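2-hydroxyethylphosphonate dioxygenase (PDB 4YAR) catalyses the iron(II)-dependent cleavage of 2-hydroxyethylphosphonate by dioxygen to hydroxymethylphosphonate and formate, a step in bialaphos biosynthesis. Local coordinates at residues 136-141 with 401-406. The protein carries 1 engineered substitution. Numbering follows the deposited sequence.
Sequences VNLGPG and TVLKFG
The two antiparallel beta-sheets of this bicupin-type dioxygenase pack against each other here, Val136 and Leu138 on strand 133-140 meeting Leu403 and Phe405 on strand 400-407. The short segments run nearly antiparallel, at 159°, but their axes stay 11.6 Å apart, a spacing bridged wholly by apolar side chains. Leu138 makes the tightest touch: its CD2 reaches CD1 of Leu403 at 3.6 Å. The CB of Leu138 does not itself face the other strand; CG is anti to the carbonyl carbon (chi1 -68°), and the end of the side chain comes nearer to Leu403 than the direction of CB suggests. The CB of Leu403, by contrast, is directed toward the other strand, and the same CD1 of Leu403 lies 4.3 Å from CG1 of Val136. This valine methyl, held between the backbone N and the carbonyl carbon (chi1 59°), also meets the far end of Phe405. Val136 CG1 lies in the plane of the Phe405 ring, 4.0 Å from its CZ, so the phenyl presents its edge rather than a face to the valine. The ring stacks with Tyr197, and Phe338 of strand 335-343 touches both Val136 and Leu403, extending the hydrophobic layer between the sheets. Ser196, which contributes to the substrate site shared between the dimer partners, has its side chain about 8 Å from that of Val136. The end of strand 133-140 carries a cis peptide between Gly139 and Pro140. Around it, Asn137 OD1 accepts from Gly139 N at 2.8 Å in an Asx turn, the donor standing above the carbonyl plane, while Asn137 ND2 donates to Leu159 O and, at 3.0 Å, to Gly141 O, which lies close to the plane of the Asn137 amide.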
loop_
_atom_site.group_PDB
_atom_site.type_symbol
_atom_site.label_atom_id
_atom_site.label_comp_id
_atom_site.label_asym_id
_atom_site.label_seq_id
_atom_site.Cartn_x
_atom_site.Cartn_y
_atom_site.Cartn_z
ATOM N N VAL A 136 -7.923 7.095 -11.817
ATOM C CA VAL A 136 -8.726 6.620 -12.961
ATOM C C VAL A 136 -9.889 7.571 -13.210
ATOM O O VAL A 136 -10.575 7.997 -12.284
ATOM C CB VAL A 136 -9.172 5.162 -12.782
ATOM C CG1 VAL A 136 -10.000 4.951 -11.546
ATOM C CG2 VAL A 136 -9.831 4.605 -14.047
ATOM N N ASN A 137 -10.119 7.840 -14.485
ATOM C CA ASN A 137 -11.257 8.649 -14.905
ATOM C C ASN A 137 -12.518 7.790 -14.982
ATOM O O ASN A 137 -12.626 6.827 -15.748
ATOM C CB ASN A 137 -11.004 9.366 -16.218
ATOM C CG ASN A 137 -12.100 10.406 -16.572
ATOM O OD1 ASN A 137 -13.117 10.617 -15.846
ATOM N ND2 ASN A 137 -11.870 11.116 -17.678
ATOM N N LEU A 138 -13.500 8.114 -14.182
ATOM C CA LEU A 138 -14.799 7.406 -14.237
ATOM C C LEU A 138 -15.727 7.940 -15.372
ATOM O O LEU A 138 -16.756 7.329 -15.754
ATOM C CB LEU A 138 -15.554 7.611 -12.906
ATOM C CG LEU A 138 -15.013 6.976 -11.620
ATOM C CD1 LEU A 138 -15.804 7.194 -10.319
ATOM C CD2 LEU A 138 -14.670 5.515 -11.870
ATOM N N GLY A 139 -15.379 9.050 -15.928
ATOM C CA GLY A 139 -16.259 9.733 -16.883
ATOM C C GLY A 139 -17.454 10.506 -16.307
ATOM O O GLY A 139 -17.572 10.650 -15.133
ATOM N N PRO A 140 -18.411 10.901 -17.153
ATOM C CA PRO A 140 -18.446 10.567 -18.567
ATOM C C PRO A 140 -17.536 11.423 -19.445
ATOM O O PRO A 140 -17.369 11.077 -20.635
ATOM C CB PRO A 140 -19.898 10.873 -18.977
ATOM C CG PRO A 140 -20.339 11.922 -17.988
ATOM C CD PRO A 140 -19.666 11.530 -16.695
ATOM N N GLY A 141 -16.989 12.492 -18.894
ATOM C CA GLY A 141 -16.199 13.470 -19.664
ATOM C C GLY A 141 -14.684 13.307 -19.514
ATOM O O GLY A 141 -14.206 12.796 -18.478
ATOM N N THR A 401 -20.486 -4.217 -12.680
ATOM C CA THR A 401 -19.079 -3.853 -12.804
ATOM C C THR A 401 -18.632 -3.289 -11.489
ATOM O O THR A 401 -19.326 -2.494 -10.821
ATOM C CB THR A 401 -18.837 -2.770 -13.894
ATOM O OG1 THR A 401 -19.390 -3.212 -15.108
ATOM C CG2 THR A 401 -17.301 -2.543 -14.147
ATOM N N VAL A 402 -17.415 -3.664 -11.138
ATOM C CA VAL A 402 -16.834 -3.144 -9.953
ATOM C C VAL A 402 -15.377 -2.799 -10.215
ATOM O O VAL A 402 -14.691 -3.536 -10.950
ATOM C CB VAL A 402 -17.035 -4.143 -8.788
ATOM C CG1 VAL A 402 -16.226 -5.418 -8.993
ATOM C CG2 VAL A 402 -16.627 -3.535 -7.464
ATOM N N LEU A 403 -14.890 -1.744 -9.575
ATOM C CA LEU A 403 -13.430 -1.447 -9.642
ATOM C C LEU A 403 -12.776 -2.046 -8.397
ATOM O O LEU A 403 -13.352 -1.973 -7.313
ATOM C CB LEU A 403 -13.217 0.064 -9.678
ATOM C CG LEU A 403 -13.841 0.906 -10.801
ATOM C CD1 LEU A 403 -13.259 2.297 -10.905
ATOM C CD2 LEU A 403 -13.739 0.190 -12.102
ATOM N N LYS A 404 -11.635 -2.725 -8.605
ATOM C CA LYS A 404 -10.913 -3.397 -7.561
ATOM C C LYS A 404 -9.563 -2.718 -7.388
ATOM O O LYS A 404 -8.687 -2.761 -8.290
ATOM C CB LYS A 404 -10.705 -4.854 -7.880
ATOM C CG LYS A 404 -9.766 -5.558 -6.925
ATOM C CD LYS A 404 -9.846 -7.037 -7.226
ATOM C CE LYS A 404 -8.977 -7.850 -6.286
ATOM N NZ LYS A 404 -9.776 -8.976 -5.851
ATOM N N PHE A 405 -9.348 -2.167 -6.229
ATOM C CA PHE A 405 -8.052 -1.528 -5.895
ATOM C C PHE A 405 -7.392 -2.358 -4.822
ATOM O O PHE A 405 -8.048 -2.976 -3.960
ATOM C CB PHE A 405 -8.221 -0.064 -5.439
ATOM C CG PHE A 405 -8.847 0.848 -6.446
ATOM C CD1 PHE A 405 -8.061 1.455 -7.441
ATOM C CD2 PHE A 405 -10.202 1.054 -6.469
ATOM C CE1 PHE A 405 -8.624 2.341 -8.365
ATOM C CE2 PHE A 405 -10.768 1.944 -7.376
ATOM C CZ PHE A 405 -9.984 2.559 -8.342
ATOM N N GLY A 406 -6.062 -2.283 -4.750
ATOM C CA GLY A 406 -5.357 -2.965 -3.757
ATOM C C GLY A 406 -4.178 -2.191 -3.226
ATOM O O GLY A 406 -3.479 -1.513 -3.918
#